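Local coordinates for protein GTP-sensing transcriptional pleiotropic repressor CodY (Clostridioides difficile, PDB 5N0L) that binds isoleucine in its GAF domain and, as a GTP-sensing pleiotropic repressor, probably couples nutrient supply to transcription, at residues A[92-97]-A[114-119]; A[108-113]-A[133-138]. One frame throughout, in Å; residues are numbered along the deposited sequence. Where two conformers were deposited one is given.

How the contacts relate
Both contacts sit at one end of the GAF-domain sheet, with centres about 10 Å apart. Their segments alternate along the chain. Contact 1 pairs edge strand 92-95 with strand 114-122. Contact 2 sets the loop before strand 114-122 against the end of the next strand, 125-134. The two meet where Asn96 ND2 lies 2.9 Å from Lys113 O, and where Tyr114 N lies 2.9 Å from Arg134 O; both are probable hydrogen bonds. Contact 2 holds Arg110, Lys113 and Ser133 of the isoleucine pocket. Contact 1 reaches the ligand less directly: the Thr115 side chain comes within about 4 Å of it, and Thr115 OG1 is hydrogen-bonded to Ser133 OG, a pocket residue.

Contact 1: residues A[92-97]-A[114-119]; sequences LENLNG and YTTVVP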
ATOM      1  N   LEU A  92     -22.871   5.333 -23.350  1.00 23.12           N
ATOM      2  CA  LEU A  92     -23.806   6.135 -24.095  1.00 22.52           C
ATOM      3  C   LEU A  92     -23.045   6.926 -25.117  1.00 25.92           C
ATOM      4  O   LEU A  92     -22.267   7.880 -24.817  1.00 21.64           O
ATOM      5  CB  LEU A  92     -24.572   7.042 -23.154  1.00 24.14           C
ATOM      6  CG  LEU A  92     -25.628   7.876 -23.872  1.00 37.62           C
ATOM      7  CD1 LEU A  92     -26.740   7.059 -24.581  1.00 40.67           C
ATOM      8  CD2 LEU A  92     -26.279   8.825 -22.880  1.00 39.41           C
ATOM      9  N   GLU A  93     -23.210   6.555 -26.423  1.00 23.58           N
ATOM     10  CA  GLU A  93     -22.387   7.241 -27.420  1.00 26.21           C
ATOM     11  C   GLU A  93     -23.120   8.225 -28.209  1.00 22.79           C
ATOM     12  O   GLU A  93     -24.269   8.004 -28.567  1.00 23.21           O
ATOM     13  CB  GLU A  93     -21.602   6.318 -28.332  1.00 34.78           C
ATOM     14  CG  GLU A  93     -22.332   5.381 -29.165  1.00 48.17           C
ATOM     15  CD  GLU A  93     -21.607   5.094 -30.511  1.00 62.08           C
ATOM     16  OE1 GLU A  93     -20.413   5.396 -30.855  1.00 45.76           O
ATOM     17  OE2 GLU A  93     -22.329   4.566 -31.293  1.00 62.15           O
ATOM     18  N   ASN A  94     -22.441   9.322 -28.524  1.00 23.79           N
ATOM     19  CA  ASN A  94     -22.948  10.341 -29.427  1.00 25.23           C
ATOM     20  C   ASN A  94     -24.255  10.929 -29.058  1.00 24.38           C
ATOM     21  O   ASN A  94     -25.138  11.088 -29.854  1.00 24.41           O
ATOM     22  CB  ASN A  94     -22.982   9.792 -30.922  1.00 25.50           C
ATOM     23  CG  ASN A  94     -21.647   9.497 -31.433  1.00 26.68           C
ATOM     24  OD1 ASN A  94     -21.388   8.418 -32.085  1.00 32.11           O
ATOM     25  ND2 ASN A  94     -20.751  10.424 -31.198  1.00 20.36           N
ATOM     26  N   LEU A  95     -24.419  11.250 -27.764  1.00 25.04           N
ATOM     27  CA  LEU A  95     -25.494  12.003 -27.352  1.00 24.87           C
ATOM     28  C   LEU A  95     -25.345  13.389 -28.047  1.00 25.18           C
ATOM     29  O   LEU A  95     -24.239  13.988 -28.078  1.00 26.36           O
ATOM     30  CB  LEU A  95     -25.343  12.115 -25.776  1.00 27.10           C
ATOM     31  CG  LEU A  95     -26.415  12.798 -25.045  1.00 30.36           C
ATOM     32  CD1 LEU A  95     -27.694  11.995 -25.133  1.00 32.60           C
ATOM     33  CD2 LEU A  95     -25.967  12.869 -23.557  1.00 29.31           C
ATOM     34  N   ASN A  96     -26.438  13.836 -28.679  1.00 23.67           N
ATOM     35  CA  ASN A  96     -26.549  15.004 -29.588  1.00 32.46           C
ATOM     36  C   ASN A  96     -28.128  15.219 -29.728  1.00 29.10           C
ATOM     37  O   ASN A  96     -28.856  14.348 -29.384  1.00 50.46           O
ATOM     38  CB  ASN A  96     -25.868  14.496 -30.922  1.00 33.15           C
ATOM     39  CG  ASN A  96     -25.842  15.511 -32.069  1.00 28.54           C
ATOM     40  OD1 ASN A  96     -26.540  15.284 -33.053  1.00 37.00           O
ATOM     41  ND2 ASN A  96     -25.027  16.571 -32.016  1.00 30.17           N
ATOM     42  N   GLY A  97     -28.754  16.262 -30.229  1.00 47.61           N
ATOM     43  CA  GLY A  97     -28.521  17.532 -30.028  1.00 32.33           C
ATOM     44  C   GLY A  97     -29.527  17.725 -28.819  1.00 35.03           C
ATOM     45  O   GLY A  97     -29.048  17.776 -27.717  1.00 33.20           O
ATOM     46  N   TYR A 114     -21.245  16.380 -29.838  1.00 22.56           N
ATOM     47  CA  TYR A 114     -21.375  14.961 -29.610  1.00 22.36           C
ATOM     48  C   TYR A 114     -20.732  14.673 -28.302  1.00 19.68           C
ATOM     49  O   TYR A 114     -19.569  15.026 -28.120  1.00 20.76           O
ATOM     50  CB  TYR A 114     -20.600  14.160 -30.693  1.00 21.66           C
ATOM     51  CG  TYR A 114     -21.178  14.423 -32.110  1.00 21.31           C
ATOM     52  CD1 TYR A 114     -22.224  13.649 -32.573  1.00 25.64           C
ATOM     53  CD2 TYR A 114     -20.678  15.403 -32.917  1.00 23.68           C
ATOM     54  CE1 TYR A 114     -22.764  13.895 -33.831  1.00 26.91           C
ATOM     55  CE2 TYR A 114     -21.199  15.662 -34.201  1.00 23.17           C
ATOM     56  CZ  TYR A 114     -22.274  14.909 -34.635  1.00 21.32           C
ATOM     57  OH  TYR A 114     -22.765  15.095 -35.950  1.00 25.86           O
ATOM     58  N   THR A 115     -21.471  14.004 -27.458  1.00 21.92           N
ATOM     59  CA  THR A 115     -20.972  13.629 -26.135  1.00 22.98           C
ATOM     60  C   THR A 115     -21.106  12.119 -25.876  1.00 21.00           C
ATOM     61  O   THR A 115     -22.176  11.521 -26.132  1.00 26.92           O
ATOM     62  CB  THR A 115     -21.763  14.448 -25.067  1.00 25.82           C
ATOM     63  OG1 THR A 115     -21.507  15.841 -25.319  1.00 27.60           O
ATOM     64  CG2 THR A 115     -21.232  13.993 -23.629  1.00 28.57           C
ATOM     65  N   THR A 116     -20.023  11.509 -25.442  1.00 18.33           N
ATOM     66  CA  THR A 116     -19.986  10.151 -25.041  1.00 21.38           C
ATOM     67  C   THR A 116     -19.744  10.021 -23.527  1.00 22.06           C
ATOM     68  O   THR A 116     -18.835  10.682 -22.984  1.00 24.71           O
ATOM     69  CB  THR A 116     -18.929   9.431 -25.861  1.00 23.22           C
ATOM     70  OG1 THR A 116     -19.416   9.403 -27.253  1.00 23.92           O
ATOM     71  CG2 THR A 116     -18.665   8.003 -25.360  1.00 27.50           C
ATOM     72  N   VAL A 117     -20.514   9.169 -22.916  1.00 22.01           N
ATOM     73  CA  VAL A 117     -20.485   8.941 -21.436  1.00 21.70           C
ATOM     74  C   VAL A 117     -20.208   7.482 -21.139  1.00 23.69           C
ATOM     75  O   VAL A 117     -20.972   6.531 -21.563  1.00 25.08           O
ATOM     76  CB  VAL A 117     -21.796   9.398 -20.812  1.00 23.19           C
ATOM     77  CG1 VAL A 117     -21.712   9.275 -19.260  1.00 23.68           C
ATOM     78  CG2 VAL A 117     -22.178  10.816 -21.257  1.00 26.06           C
ATOM     79  N   VAL A 118     -19.052   7.290 -20.510  1.00 20.55           N
ATOM     80  CA  VAL A 118     -18.532   5.962 -20.239  1.00 21.65           C
ATOM     81  C   VAL A 118     -18.477   5.710 -18.749  1.00 20.92           C
ATOM     82  O   VAL A 118     -17.674   6.412 -18.061  1.00 22.76           O
ATOM     83  CB  VAL A 118     -17.157   5.738 -20.825  1.00 21.67           C
ATOM     84  CG1 VAL A 118     -16.712   4.284 -20.606  1.00 23.93           C
ATOM     85  CG2 VAL A 118     -17.163   6.140 -22.308  1.00 24.72           C
ATOM     86  N   PRO A 119     -19.226   4.691 -18.286  1.00 25.42           N
ATOM     87  CA  PRO A 119     -19.088   4.332 -16.847  1.00 24.18           C
ATOM     88  C   PRO A 119     -17.685   3.872 -16.507  1.00 25.41           C
ATOM     89  O   PRO A 119     -17.021   3.133 -17.253  1.00 23.14           O
ATOM     90  CB  PRO A 119     -20.100   3.215 -16.651  1.00 27.57           C
ATOM     91  CG  PRO A 119     -21.183   3.502 -17.678  1.00 28.38           C
ATOM     92  CD  PRO A 119     -20.423   4.031 -18.875  1.00 26.04           C
TER
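Leu92 and Val117 form an antiparallel hydrogen-bonded pair, Leu95 and Thr115 form a second, and the short strand segments run antiparallel, 166° between their directions, with axes 4.2 Å apart at closest approach. Leu92 N gives a nearly straight bond to Val117 O at 2.9 Å, and Val117 N returns one to Leu92 O. Leu95 N donates to Thr115 O at 2.8 Å. This bond is more bent. Thr115 N to Leu95 O completes the pair.

Between the two pairs the register slips by one residue. Asn94 and Leu95 both face Thr115, which makes a G1 beta bulge, with Asn94 at positive phi. Asn94 N has a poor angle to Thr115 O. Its N-H instead points almost straight at Thr116 OG1, a long bond of 3.3 Å between Asn94 N and that oxygen. Thr116 presents that hydroxyl with OG1 beside its own backbone N (chi1 -67°), while CG2 packs against Leu92 O. The bulge lies on strand 92-95, an edge strand of the five-stranded antiparallel sheet of this GAF domain.

Leu92, Leu95, Thr115 and Val117 share one face of the sheet. Leu92 CB meets Val117 CB at 4.3 Å, and helix 100-103 packs on both leucines through Ile103. Thr115 OG1 bonds Ser133 OG of the isoleucine pocket. On the other face, Glu93 and Thr116 touch Leu144 of helix 141-158.

Beyond the bulge, the Asn96 amide lies almost flat over one face of the Tyr114 ring, their planes 9° apart. ND2 sits toward the ring's rim, 3.9 Å from Tyr114 CE1. A hydrogen bond from Asn96 ND2 to Lys113 O helps fix the amide's rotation. The Asn94 side chain comes obliquely to the same ring, its amide plane nearly perpendicular to it.

Contact 2: residues A[108-113]-A[133-138]; sequences HGRLQK and SRYSNS. With ILE (isoleucine), chain G.
The isoleucine pocket of the GAF domain is lined here by Lys113, Arg110 and Ser133, where a type I beta turn from Arg110 to Lys113 packs against the end of strand 125-134. The Lys113 chain crosses one face of the Tyr135 ring. Its CG makes a CH-pi contact, 3.7 Å from the ring centroid and 24° off the normal, and CD continues over CZ. A bend at chi3 (80°) then turns the chain so that CE passes Ser133 OG at 3.3 Å. This is a plain contact; that hydroxyl is hydrogen-bonded to Thr115 OG1. At the tip, Lys113 NZ donates to the ligand's carboxylate atom O at 2.7 Å. The same ammonium forms a salt bridge with Asp63 and bonds a water that also reaches Ser133 O.

Asp63 OD2 takes part in a hydrogen bond with Tyr135 OH too, so one carboxylate helps position both the lysine and the tyrosine. Gln112 brings OE1 to the edge of the Tyr135 ring, 3.7 Å from CE1. Arg110 NE lies 3.4 Å from the ligand N, but the two nitrogens are not bonded to each other. Glu107 OE1 holds both, by a salt bridge to Arg110 NE and a hydrogen bond to the ligand. A further water links Gly109 O to Tyr135 OH. Ser133 adds an apolar touch, its CB 3.6 Å from the isoleucine CG2.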
ATOM      1  N   HIS A 108     -27.877  24.365 -23.174  1.00 40.86           N
ATOM      2  CA  HIS A 108     -28.691  24.983 -24.251  1.00 43.20           C
ATOM      3  C   HIS A 108     -27.963  25.716 -25.435  1.00 52.86           C
ATOM      4  O   HIS A 108     -28.509  25.745 -26.601  1.00 61.90           O
ATOM      5  CB  HIS A 108     -29.882  25.799 -23.712  1.00 43.14           C
ATOM      6  CG  HIS A 108     -31.200  25.329 -24.264  1.00 67.20           C
ATOM      7  ND1 HIS A 108     -31.452  25.270 -25.628  1.00 77.39           N
ATOM      8  CD2 HIS A 108     -32.302  24.817 -23.656  1.00 79.31           C
ATOM      9  CE1 HIS A 108     -32.660  24.768 -25.835  1.00 86.95           C
ATOM     10  NE2 HIS A 108     -33.200  24.495 -24.655  1.00 88.53           N
ATOM     11  N   GLY A 109     -26.758  26.267 -25.221  1.00 48.84           N
ATOM     12  CA  GLY A 109     -25.982  26.744 -26.436  1.00 42.35           C
ATOM     13  C   GLY A 109     -25.034  25.712 -27.104  1.00 41.38           C
ATOM     14  O   GLY A 109     -24.249  26.065 -27.998  1.00 45.18           O
ATOM     15  N   ARG A 110     -25.069  24.447 -26.672  1.00 37.88           N
ATOM     16  CA  ARG A 110     -23.986  23.492 -27.004  1.00 34.72           C
ATOM     17  C   ARG A 110     -24.616  22.191 -27.518  1.00 33.49           C
ATOM     18  O   ARG A 110     -24.095  21.105 -27.307  1.00 28.28           O
ATOM     19  CB  ARG A 110     -23.106  23.212 -25.769  1.00 37.45           C
ATOM     20  CG  ARG A 110     -22.370  24.433 -25.252  1.00 38.33           C
ATOM     21  CD  ARG A 110     -21.400  24.122 -24.127  1.00 34.00           C
ATOM     22  NE  ARG A 110     -22.003  23.799 -22.809  1.00 39.23           N
ATOM     23  CZ  ARG A 110     -22.005  24.597 -21.734  1.00 37.91           C
ATOM     24  NH1 ARG A 110     -22.531  24.162 -20.606  1.00 33.12           N
ATOM     25  NH2 ARG A 110     -21.516  25.831 -21.779  1.00 40.24           N
ATOM     26  N   LEU A 111     -25.747  22.310 -28.214  1.00 30.02           N
ATOM     27  CA  LEU A 111     -26.562  21.129 -28.540  1.00 34.53           C
ATOM     28  C   LEU A 111     -26.039  20.486 -29.781  1.00 27.19           C
ATOM     29  O   LEU A 111     -26.439  19.339 -30.042  1.00 34.12           O
ATOM     30  CB  LEU A 111     -28.070  21.413 -28.679  1.00 34.73           C
ATOM     31  CG  LEU A 111     -28.693  22.002 -27.364  1.00 31.11           C
ATOM     32  CD1 LEU A 111     -30.161  22.318 -27.616  1.00 42.43           C
ATOM     33  CD2 LEU A 111     -28.514  21.013 -26.205  1.00 34.07           C
ATOM     34  N   GLN A 112     -25.167  21.189 -30.507  1.00 28.65           N
ATOM     35  CA  GLN A 112     -24.497  20.625 -31.752  1.00 28.20           C
ATOM     36  C   GLN A 112     -23.321  19.701 -31.427  1.00 29.86           C
ATOM     37  O   GLN A 112     -22.731  19.063 -32.259  1.00 31.09           O
ATOM     38  CB  GLN A 112     -24.036  21.683 -32.751  1.00 34.68           C
ATOM     39  CG  GLN A 112     -24.555  23.082 -32.623  1.00 50.24           C
ATOM     40  CD  GLN A 112     -23.637  23.916 -31.734  1.00 59.34           C
ATOM     41  OE1 GLN A 112     -22.681  24.548 -32.262  1.00 59.86           O
ATOM     42  NE2 GLN A 112     -23.896  23.912 -30.373  1.00 35.50           N
ATOM     43  N   LYS A 113     -22.955  19.566 -30.190  1.00 25.20           N
ATOM     44  CA  LYS A 113     -21.864  18.712 -29.808  1.00 23.49           C
ATOM     45  C   LYS A 113     -22.264  17.223 -29.725  1.00 19.81           C
ATOM     46  O   LYS A 113     -23.428  16.878 -29.659  1.00 26.43           O
ATOM     47  CB  LYS A 113     -21.355  19.147 -28.406  1.00 24.14           C
ATOM     48  CG  LYS A 113     -20.804  20.557 -28.525  1.00 27.41           C
ATOM     49  CD  LYS A 113     -20.174  21.024 -27.218  1.00 27.58           C
ATOM     50  CE  LYS A 113     -18.813  20.473 -27.049  1.00 24.92           C
ATOM     51  NZ  LYS A 113     -18.038  20.991 -25.858  1.00 26.30           N
ATOM     52  N   SER A 133     -16.445  15.049 -25.030  1.00 20.40           N
ATOM     53  CA  SER A 133     -17.318  15.911 -25.805  1.00 20.17           C
ATOM     54  C   SER A 133     -16.614  16.756 -26.818  1.00 20.52           C
ATOM     55  O   SER A 133     -15.550  17.245 -26.561  1.00 19.57           O
ATOM     56  CB  SER A 133     -18.145  16.766 -24.890  1.00 23.49           C
ATOM     57  OG  SER A 133     -19.090  17.583 -25.547  1.00 29.84           O
ATOM     58  N   ARG A 134     -17.159  16.846 -28.065  1.00 20.88           N
ATOM     59  CA  ARG A 134     -16.510  17.598 -29.100  1.00 20.53           C
ATOM     60  C   ARG A 134     -17.524  18.037 -30.172  1.00 17.39           C
ATOM     61  O   ARG A 134     -18.657  17.525 -30.270  1.00 21.05           O
ATOM     62  CB  ARG A 134     -15.330  16.810 -29.711  1.00 22.28           C
ATOM     63  CG  ARG A 134     -15.882  15.643 -30.583  1.00 21.11           C
ATOM     64  CD  ARG A 134     -14.717  14.823 -30.988  1.00 21.20           C
ATOM     65  NE  ARG A 134     -15.084  13.705 -31.940  1.00 22.42           N
ATOM     66  CZ  ARG A 134     -14.259  12.714 -32.227  1.00 22.78           C
ATOM     67  NH1 ARG A 134     -13.032  12.636 -31.748  1.00 24.63           N
ATOM     68  NH2 ARG A 134     -14.668  11.767 -33.180  1.00 23.45           N
ATOM     69  N   TYR A 135     -17.136  19.010 -30.926  1.00 18.64           N
ATOM     70  CA  TYR A 135     -17.942  19.559 -32.014  1.00 20.35           C
ATOM     71  C   TYR A 135     -17.609  18.684 -33.280  1.00 21.01           C
ATOM     72  O   TYR A 135     -16.607  18.006 -33.328  1.00 19.94           O
ATOM     73  CB  TYR A 135     -17.564  20.971 -32.391  1.00 20.66           C
ATOM     74  CG  TYR A 135     -18.019  22.022 -31.253  1.00 21.43           C
ATOM     75  CD1 TYR A 135     -19.295  22.457 -31.248  1.00 24.67           C
ATOM     76  CD2 TYR A 135     -17.157  22.403 -30.299  1.00 27.01           C
ATOM     77  CE1 TYR A 135     -19.805  23.311 -30.282  1.00 26.41           C
ATOM     78  CE2 TYR A 135     -17.603  23.296 -29.332  1.00 24.96           C
ATOM     79  CZ  TYR A 135     -18.913  23.705 -29.305  1.00 29.14           C
ATOM     80  OH  TYR A 135     -19.388  24.575 -28.316  1.00 29.66           O
ATOM     81  N   SER A 136     -18.557  18.785 -34.168  1.00 21.07           N
ATOM     82  CA  SER A 136     -18.332  18.470 -35.671  0.50 21.85           C
ATOM     83  C   SER A 136     -18.336  16.962 -35.975  1.00 21.06           C
ATOM     84  O   SER A 136     -19.019  16.551 -36.924  1.00 24.31           O
ATOM     85  CB  SER A 136     -17.081  19.174 -36.192  0.50 23.33           C
ATOM     86  OG  SER A 136     -16.909  19.131 -37.648  0.50 22.28           O
ATOM     87  N   ASN A 137     -17.559  16.170 -35.313  1.00 20.20           N
ATOM     88  CA  ASN A 137     -17.405  14.712 -35.538  1.00 24.42           C
ATOM     89  C   ASN A 137     -18.004  13.824 -34.510  1.00 23.32           C
ATOM     90  O   ASN A 137     -17.551  13.778 -33.343  1.00 21.85           O
ATOM     91  CB  ASN A 137     -15.920  14.377 -35.780  1.00 23.96           C
ATOM     92  CG  ASN A 137     -15.382  15.024 -37.105  1.00 27.65           C
ATOM     93  OD1 ASN A 137     -15.918  14.763 -38.230  1.00 29.51           O
ATOM     94  ND2 ASN A 137     -14.313  15.837 -36.984  1.00 27.71           N
ATOM     95  N   SER A 138     -18.889  12.920 -34.923  1.00 22.93           N
ATOM     96  CA  SER A 138     -19.301  11.870 -34.078  1.00 23.46           C
ATOM     97  C   SER A 138     -18.147  10.930 -33.720  1.00 22.77           C
ATOM     98  O   SER A 138     -17.109  10.863 -34.434  1.00 21.24           O
ATOM     99  CB  SER A 138     -20.417  11.096 -34.757  1.00 26.98           C
ATOM    100  OG  SER A 138     -19.904  10.703 -36.054  1.00 27.18           O
TER
HETATM  101  N   ILE G 201     -20.580  21.239 -21.012  1.00 31.56           N
HETATM  102  CA  ILE G 201     -19.818  19.993 -21.327  1.00 31.98           C
HETATM  103  C   ILE G 201     -18.898  20.243 -22.495  1.00 31.93           C
HETATM  104  O   ILE G 201     -19.364  20.743 -23.516  1.00 30.98           O
HETATM  105  CB  ILE G 201     -20.774  18.851 -21.599  1.00 32.63           C
HETATM  106  CG1 ILE G 201     -21.540  18.524 -20.309  1.00 34.42           C
HETATM  107  CG2 ILE G 201     -20.024  17.612 -21.957  1.00 33.97           C
HETATM  108  CD1 ILE G 201     -20.761  17.735 -19.273  1.00 28.60           C
HETATM  109  OXT ILE G 201     -17.716  20.024 -22.333  1.00 30.06           O
HETATM  110  O   HOH W   1     -21.225  26.587 -28.716  1.00 51.49           O
HETATM  111  O   HOH W   2     -20.767  20.155 -33.917  1.00 33.19           O
HETATM  112  O   HOH W   3     -15.471  20.066 -26.500  1.00 24.23           O